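Local structure of fructose 1-phosphate kinase (Staphylococcus aureus, 2JG5) at residues Y3-N8 against Q118-T123; R44-L49 against M255-A260. The protein probably transfers phosphate from ATP to fructose 1-phosphate, giving fructose 1,6-bisphosphate, as a member of the pfkB family of carbohydrate kinases. One frame throughout, in Å; residues are numbered along the deposited sequence.

Interaction 1: residues Y3-N8 against Q118-T123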
ATOM      1  N   TYR A   3      21.363   0.707  18.638  1.00 32.70           N
ATOM      2  CA  TYR A   3      20.496  -0.120  17.803  1.00 32.11           C
ATOM      3  C   TYR A   3      19.054  -0.045  18.255  1.00 31.88           C
ATOM      4  O   TYR A   3      18.758  -0.220  19.434  1.00 31.79           O
ATOM      5  CB  TYR A   3      20.942  -1.578  17.839  1.00 31.70           C
ATOM      6  CG  TYR A   3      22.340  -1.788  17.328  1.00 31.97           C
ATOM      7  CD1 TYR A   3      23.413  -1.932  18.214  1.00 31.33           C
ATOM      8  CD2 TYR A   3      22.600  -1.844  15.954  1.00 30.84           C
ATOM      9  CE1 TYR A   3      24.693  -2.120  17.747  1.00 30.14           C
ATOM     10  CE2 TYR A   3      23.875  -2.036  15.482  1.00 30.15           C
ATOM     11  CZ  TYR A   3      24.912  -2.174  16.381  1.00 30.58           C
ATOM     12  OH  TYR A   3      26.184  -2.356  15.913  1.00 31.01           O
ATOM     13  N   THR A   4      18.158   0.224  17.307  1.00 31.58           N
ATOM     14  CA  THR A   4      16.727   0.117  17.567  1.00 31.18           C
ATOM     15  C   THR A   4      16.220  -1.189  16.947  1.00 31.06           C
ATOM     16  O   THR A   4      16.696  -1.607  15.890  1.00 31.27           O
ATOM     17  CB  THR A   4      15.956   1.341  17.026  1.00 31.30           C
ATOM     18  OG1 THR A   4      16.076   1.403  15.599  1.00 30.88           O
ATOM     19  CG2 THR A   4      16.525   2.614  17.632  1.00 30.37           C
ATOM     20  N   VAL A   5      15.310  -1.869  17.630  1.00 30.70           N
ATOM     21  CA  VAL A   5      14.743  -3.107  17.096  1.00 30.34           C
ATOM     22  C   VAL A   5      13.230  -2.891  16.925  1.00 30.81           C
ATOM     23  O   VAL A   5      12.548  -2.512  17.867  1.00 30.74           O
ATOM     24  CB  VAL A   5      15.056  -4.320  18.002  1.00 30.38           C
ATOM     25  CG1 VAL A   5      14.550  -5.627  17.381  1.00 30.38           C
ATOM     26  CG2 VAL A   5      16.573  -4.421  18.293  1.00 30.18           C
ATOM     27  N   THR A   6      12.744  -3.078  15.698  1.00 30.57           N
ATOM     28  CA  THR A   6      11.329  -3.031  15.365  1.00 30.92           C
ATOM     29  C   THR A   6      10.999  -4.377  14.696  1.00 30.51           C
ATOM     30  O   THR A   6      11.426  -4.651  13.583  1.00 30.44           O
ATOM     31  CB  THR A   6      10.981  -1.827  14.407  1.00 30.86           C
ATOM     32  OG1 THR A   6      11.405  -0.582  14.987  1.00 32.13           O
ATOM     33  CG2 THR A   6       9.509  -1.741  14.137  1.00 31.17           C
ATOM     34  N   PHE A   7      10.258  -5.221  15.406  1.00 30.17           N
ATOM     35  CA  PHE A   7       9.836  -6.525  14.899  1.00 29.59           C
ATOM     36  C   PHE A   7       8.862  -6.459  13.725  1.00 29.75           C
ATOM     37  O   PHE A   7       8.919  -7.293  12.824  1.00 29.68           O
ATOM     38  CB  PHE A   7       9.162  -7.322  16.008  1.00 29.08           C
ATOM     39  CG  PHE A   7      10.014  -7.550  17.201  1.00 28.62           C
ATOM     40  CD1 PHE A   7       9.512  -7.310  18.474  1.00 29.44           C
ATOM     41  CD2 PHE A   7      11.315  -8.022  17.067  1.00 28.86           C
ATOM     42  CE1 PHE A   7      10.292  -7.535  19.594  1.00 30.37           C
ATOM     43  CE2 PHE A   7      12.097  -8.252  18.173  1.00 28.47           C
ATOM     44  CZ  PHE A   7      11.589  -8.005  19.445  1.00 29.68           C
ATOM     45  N   ASN A   8       7.962  -5.477  13.756  1.00 29.72           N
ATOM     46  CA  ASN A   8       6.898  -5.375  12.784  1.00 30.15           C
ATOM     47  C   ASN A   8       6.782  -3.938  12.217  1.00 30.27           C
ATOM     48  O   ASN A   8       5.740  -3.294  12.340  1.00 30.19           O
ATOM     49  CB  ASN A   8       5.575  -5.837  13.436  1.00 30.61           C
ATOM     50  CG  ASN A   8       4.447  -6.015  12.435  1.00 30.52           C
ATOM     51  OD1 ASN A   8       4.672  -6.037  11.228  1.00 31.41           O
ATOM     52  ND2 ASN A   8       3.222  -6.137  12.937  1.00 30.83           N
ATOM     53  N   GLN A 118      21.476 -13.152  16.206  1.00 28.41           N
ATOM     54  CA  GLN A 118      22.894 -13.229  15.851  1.00 28.71           C
ATOM     55  C   GLN A 118      23.501 -11.831  15.774  1.00 28.40           C
ATOM     56  O   GLN A 118      24.680 -11.652  16.083  1.00 28.30           O
ATOM     57  CB  GLN A 118      23.119 -14.001  14.539  1.00 28.90           C
ATOM     58  CG  GLN A 118      24.598 -14.122  14.093  1.00 30.46           C
ATOM     59  CD  GLN A 118      25.423 -15.063  14.964  1.00 32.68           C
ATOM     60  OE1 GLN A 118      24.886 -15.963  15.608  1.00 34.38           O
ATOM     61  NE2 GLN A 118      26.739 -14.862  14.977  1.00 33.00           N
ATOM     62  N   GLN A 119      22.690 -10.851  15.378  1.00 28.18           N
ATOM     63  CA  GLN A 119      23.119  -9.458  15.346  1.00 28.32           C
ATOM     64  C   GLN A 119      23.288  -8.895  16.746  1.00 28.38           C
ATOM     65  O   GLN A 119      24.205  -8.114  16.996  1.00 28.50           O
ATOM     66  CB  GLN A 119      22.126  -8.596  14.579  1.00 28.42           C
ATOM     67  CG  GLN A 119      22.065  -8.899  13.108  1.00 28.36           C
ATOM     68  CD  GLN A 119      21.112  -7.988  12.387  1.00 29.37           C
ATOM     69  OE1 GLN A 119      20.067  -7.615  12.924  1.00 28.66           O
ATOM     70  NE2 GLN A 119      21.467  -7.617  11.157  1.00 28.25           N
ATOM     71  N   ILE A 120      22.389  -9.275  17.653  1.00 28.59           N
ATOM     72  CA  ILE A 120      22.469  -8.815  19.037  1.00 28.56           C
ATOM     73  C   ILE A 120      23.676  -9.453  19.721  1.00 28.88           C
ATOM     74  O   ILE A 120      24.288  -8.843  20.598  1.00 28.04           O
ATOM     75  CB  ILE A 120      21.178  -9.117  19.831  1.00 28.52           C
ATOM     76  CG1 ILE A 120      19.923  -8.703  19.038  1.00 29.35           C
ATOM     77  CG2 ILE A 120      21.229  -8.480  21.239  1.00 27.53           C
ATOM     78  CD1 ILE A 120      19.798  -7.210  18.687  1.00 28.66           C
ATOM     79  N   LYS A 121      24.008 -10.679  19.306  1.00 29.55           N
ATOM     80  CA  LYS A 121      25.214 -11.364  19.766  1.00 30.93           C
ATOM     81  C   LYS A 121      26.517 -10.628  19.437  1.00 31.17           C
ATOM     82  O   LYS A 121      27.541 -10.857  20.095  1.00 31.68           O
ATOM     83  CB  LYS A 121      25.266 -12.802  19.234  1.00 30.78           C
ATOM     84  CG  LYS A 121      24.423 -13.777  20.052  1.00 31.65           C
ATOM     85  CD  LYS A 121      24.190 -15.113  19.348  1.00 32.15           C
ATOM     86  CE  LYS A 121      23.148 -15.933  20.118  1.00 34.02           C
ATOM     87  NZ  LYS A 121      22.691 -17.150  19.379  1.00 35.92           N
ATOM     88  N   ASN A 122      26.488  -9.750  18.435  1.00 31.34           N
ATOM     89  CA  ASN A 122      27.701  -9.048  18.013  1.00 31.69           C
ATOM     90  C   ASN A 122      27.872  -7.670  18.629  1.00 31.67           C
ATOM     91  O   ASN A 122      28.788  -6.932  18.251  1.00 31.47           O
ATOM     92  CB  ASN A 122      27.792  -8.985  16.489  1.00 31.98           C
ATOM     93  CG  ASN A 122      28.026 -10.355  15.864  1.00 32.61           C
ATOM     94  OD1 ASN A 122      28.935 -11.086  16.264  1.00 34.05           O
ATOM     95  ND2 ASN A 122      27.208 -10.706  14.876  1.00 32.70           N
ATOM     96  N   THR A 123      27.011  -7.348  19.595  1.00 31.43           N
ATOM     97  CA  THR A 123      27.108  -6.104  20.357  1.00 31.55           C
ATOM     98  C   THR A 123      28.215  -6.134  21.422  1.00 32.19           C
ATOM     99  O   THR A 123      28.722  -7.198  21.799  1.00 31.87           O
ATOM    100  CB  THR A 123      25.755  -5.698  21.032  1.00 31.70           C
ATOM    101  OG1 THR A 123      25.275  -6.769  21.854  1.00 31.46           O
ATOM    102  CG2 THR A 123      24.715  -5.340  19.996  1.00 30.24           C
TER
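Thr123 and Tyr3 meet where the turn after helix 110-120 comes down beside strand 2-6 of the central parallel sheet, and Ile120 meets Val5 two residues further along the strand, on the same face. Beginning at CB of Thr123, the side chain divides into a polar and an apolar branch. OG1 sits between the backbone N and the carbonyl carbon (chi1 55°), which turns it back on the peptide of Ile120: it donates to Ile120 O at 2.6 Å, in the carbonyl plane and with a C=O...donor angle of 157°. Thr123 N, closing the type I turn from Ile120 to Thr123, reaches the same Ile120 O at 3.3 Å, so one carbonyl oxygen takes two donors. OG1 also hydrogen-bonds Thr154 OG1, tying the turn to helix 143-154. The other branch, CG2, lies anti to the carbonyl carbon and carries the cross-contact: it approaches the Tyr3 ring obliquely, at 3.9 Å from CE1 and 4.1 Å from CD1. The two side chains run past each other in opposite senses, the methyl lying near the CD1-CE1 bond. Threonine suits the place with a hydroxyl for its turn and a methyl for its neighbour; the partly exposed tyrosine offers that methyl a broad apolar ring.

Ile120 and Val5 add a looser apolar touch. Val5 directs its CB at the helix, whereas the Ile120 CB bond does not aim at the strand; the turn about CB-CG1 (chi2 -61°) brings CD1 to 4.3 Å from Val5 CG2. Branched aliphatic residues suit this place, offering methyls to the sheet and, for Ile120, also to Ile150 of helix 143-154. With no hydrogen bond between the segments, van der Waals packing joins them, while Thr123 spends its polar group on its own turn and helix 143-154.

Interaction 2: residues R44-L49 against M255-A260; sequences RVLKTL and MVAGIA
In the ribokinase-like fold, helices pack side by side over the central parallel sheet, and here helix 38-48 lies against helix 247-260 through Leu46, Leu49, Val256 and Ala257. The backbones come close, with the CA atoms of Leu46 and Ala257 only 6.0 Å apart; an alanine suits that approach, since its side chain is a single methyl that can pack on the leucines. Leu46 holds CG beside its backbone N (chi1 -74°), and although its CB bond does not aim at the neighbouring helix, its CD2 methyl reaches across to it. CD2 stands 3.6 Å from Ala257 N and 4.1 Å from Val256 CB, a methyl laid against the start of one residue and the branch point of the one before. Beneath them, Ile2 of strand 2-6 touches both Leu46 and Val256, so the helix pair shares a floor with the sheet. Leu49, just past the last turn of its helix, points its CB toward Ala257 and also touches Cys275 of helix 265-280. The Ala257 methyl is met by both leucines, from directions roughly at right angles: CB is 3.7 Å from Leu46 CD2 and 3.6 Å from Leu49 CD1.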
ATOM      1  N   ARG A  44      14.325   7.896  14.315  1.00 32.03           N
ATOM      2  CA  ARG A  44      13.968   9.174  13.695  1.00 32.24           C
ATOM      3  C   ARG A  44      14.213  10.343  14.653  1.00 31.90           C
ATOM      4  O   ARG A  44      14.767  11.375  14.251  1.00 32.08           O
ATOM      5  CB  ARG A  44      12.517   9.185  13.219  1.00 31.91           C
ATOM      6  CG  ARG A  44      12.229   8.433  11.924  1.00 33.89           C
ATOM      7  CD  ARG A  44      11.092   9.134  11.205  1.00 35.32           C
ATOM      8  NE  ARG A  44      10.544   8.407  10.059  1.00 39.36           N
ATOM      9  CZ  ARG A  44      10.644   8.808   8.787  1.00 40.35           C
ATOM     10  NH1 ARG A  44      11.287   9.936   8.488  1.00 40.76           N
ATOM     11  NH2 ARG A  44      10.098   8.088   7.805  1.00 39.45           N
ATOM     12  N   VAL A  45      13.820  10.181  15.914  1.00 31.39           N
ATOM     13  CA  VAL A  45      14.046  11.234  16.906  1.00 31.36           C
ATOM     14  C   VAL A  45      15.527  11.333  17.296  1.00 30.98           C
ATOM     15  O   VAL A  45      16.060  12.436  17.419  1.00 30.82           O
ATOM     16  CB  VAL A  45      13.138  11.101  18.155  1.00 31.33           C
ATOM     17  CG1 VAL A  45      13.329  12.297  19.088  1.00 30.91           C
ATOM     18  CG2 VAL A  45      11.679  11.000  17.743  1.00 31.46           C
ATOM     19  N   LEU A  46      16.193  10.191  17.458  1.00 30.86           N
ATOM     20  CA  LEU A  46      17.628  10.216  17.742  1.00 30.60           C
ATOM     21  C   LEU A  46      18.313  11.009  16.641  1.00 30.88           C
ATOM     22  O   LEU A  46      19.167  11.844  16.927  1.00 30.87           O
ATOM     23  CB  LEU A  46      18.229   8.809  17.861  1.00 30.40           C
ATOM     24  CG  LEU A  46      17.968   7.951  19.109  1.00 29.78           C
ATOM     25  CD1 LEU A  46      18.466   6.524  18.895  1.00 28.05           C
ATOM     26  CD2 LEU A  46      18.579   8.548  20.396  1.00 28.27           C
ATOM     27  N   LYS A  47      17.898  10.775  15.389  1.00 30.94           N
ATOM     28  CA  LYS A  47      18.458  11.491  14.230  1.00 30.96           C
ATOM     29  C   LYS A  47      18.264  13.005  14.273  1.00 30.63           C
ATOM     30  O   LYS A  47      19.217  13.757  14.045  1.00 30.57           O
ATOM     31  CB  LYS A  47      17.903  10.936  12.913  1.00 31.00           C
ATOM     32  CG  LYS A  47      18.623  11.463  11.679  1.00 31.71           C
ATOM     33  CD  LYS A  47      20.096  11.062  11.699  1.00 33.36           C
ATOM     34  CE  LYS A  47      20.938  11.938  10.777  1.00 33.85           C
ATOM     35  NZ  LYS A  47      22.310  11.368  10.669  1.00 34.57           N
ATOM     36  N   THR A  48      17.026  13.428  14.542  1.00 30.54           N
ATOM     37  CA  THR A  48      16.667  14.831  14.806  1.00 30.47           C
ATOM     38  C   THR A  48      17.580  15.450  15.889  1.00 30.42           C
ATOM     39  O   THR A  48      17.835  16.650  15.883  1.00 30.60           O
ATOM     40  CB  THR A  48      15.169  14.925  15.244  1.00 30.61           C
ATOM     41  OG1 THR A  48      14.319  14.400  14.211  1.00 30.70           O
ATOM     42  CG2 THR A  48      14.751  16.335  15.532  1.00 30.10           C
ATOM     43  N   LEU A  49      18.078  14.614  16.799  1.00 30.25           N
ATOM     44  CA  LEU A  49      18.930  15.058  17.896  1.00 30.13           C
ATOM     45  C   LEU A  49      20.406  14.905  17.581  1.00 30.40           C
ATOM     46  O   LEU A  49      21.259  15.182  18.433  1.00 30.81           O
ATOM     47  CB  LEU A  49      18.591  14.301  19.189  1.00 30.06           C
ATOM     48  CG  LEU A  49      17.182  14.506  19.771  1.00 28.97           C
ATOM     49  CD1 LEU A  49      16.865  13.416  20.796  1.00 28.68           C
ATOM     50  CD2 LEU A  49      17.033  15.896  20.382  1.00 28.21           C
ATOM     51  N   MET A 255      15.856  10.373  25.937  1.00 29.56           N
ATOM     52  CA  MET A 255      16.610   9.864  27.082  1.00 29.58           C
ATOM     53  C   MET A 255      17.894   9.184  26.636  1.00 29.55           C
ATOM     54  O   MET A 255      18.965   9.444  27.192  1.00 29.23           O
ATOM     55  CB  MET A 255      15.754   8.898  27.908  1.00 29.47           C
ATOM     56  CG  MET A 255      16.415   8.463  29.217  1.00 29.95           C
ATOM     57  SD  MET A 255      16.415   9.772  30.477  1.00 29.73           S
ATOM     58  CE  MET A 255      17.473   9.013  31.712  1.00 28.55           C
ATOM     59  N   VAL A 256      17.782   8.317  25.628  1.00 29.59           N
ATOM     60  CA  VAL A 256      18.950   7.639  25.079  1.00 29.68           C
ATOM     61  C   VAL A 256      19.950   8.646  24.509  1.00 29.80           C
ATOM     62  O   VAL A 256      21.134   8.567  24.826  1.00 29.70           O
ATOM     63  CB  VAL A 256      18.570   6.577  24.024  1.00 29.82           C
ATOM     64  CG1 VAL A 256      19.815   5.941  23.454  1.00 28.95           C
ATOM     65  CG2 VAL A 256      17.666   5.503  24.644  1.00 30.21           C
ATOM     66  N   ALA A 257      19.471   9.609  23.712  1.00 30.03           N
ATOM     67  CA  ALA A 257      20.358  10.613  23.107  1.00 30.47           C
ATOM     68  C   ALA A 257      21.127  11.396  24.168  1.00 30.87           C
ATOM     69  O   ALA A 257      22.322  11.651  23.998  1.00 30.76           O
ATOM     70  CB  ALA A 257      19.604  11.551  22.219  1.00 30.14           C
ATOM     71  N   GLY A 258      20.432  11.764  25.248  1.00 31.22           N
ATOM     72  CA  GLY A 258      21.034  12.458  26.393  1.00 31.87           C
ATOM     73  C   GLY A 258      22.193  11.682  27.003  1.00 32.16           C
ATOM     74  O   GLY A 258      23.300  12.207  27.102  1.00 32.12           O
ATOM     75  N   ILE A 259      21.937  10.428  27.386  1.00 32.69           N
ATOM     76  CA  ILE A 259      22.954   9.535  27.962  1.00 33.01           C
ATOM     77  C   ILE A 259      24.109   9.332  26.973  1.00 33.08           C
ATOM     78  O   ILE A 259      25.279   9.439  27.326  1.00 33.31           O
ATOM     79  CB  ILE A 259      22.362   8.135  28.314  1.00 33.23           C
ATOM     80  CG1 ILE A 259      21.214   8.234  29.317  1.00 33.03           C
ATOM     81  CG2 ILE A 259      23.450   7.188  28.871  1.00 33.57           C
ATOM     82  CD1 ILE A 259      20.284   7.025  29.270  1.00 33.90           C
ATOM     83  N   ALA A 260      23.759   9.022  25.730  1.00 33.00           N
ATOM     84  CA  ALA A 260      24.725   8.812  24.675  1.00 32.60           C
ATOM     85  C   ALA A 260      25.623  10.036  24.459  1.00 32.82           C
ATOM     86  O   ALA A 260      26.817   9.892  24.215  1.00 32.85           O
ATOM     87  CB  ALA A 260      24.010   8.438  23.398  1.00 32.33           C
TER

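Overall arrangement
The two interactions lie on the two faces of the central parallel sheet: interaction 1 packs helix 110-120 on strand 2-6, and interaction 2 joins helices 38-48 and 247-260 on the other side. Their centres are 18 Å apart, and their nearest atoms, about 5 Å apart, do not touch. Strand 2-6 connects them, since Thr4 hydrogen-bonds Ser43 of helix 38-48 while its neighbours Tyr3 and Val5 face helix 110-120. The start of helix 38-48 carries a glycine-rich pfkB motif and that of helix 247-260 a Gly-Ser-Gly-Asp motif, which in relatives border the sugar and phosphate-transfer sites. Neither contact includes those motif residues; across the segments both are apolar packing without hydrogen bonds.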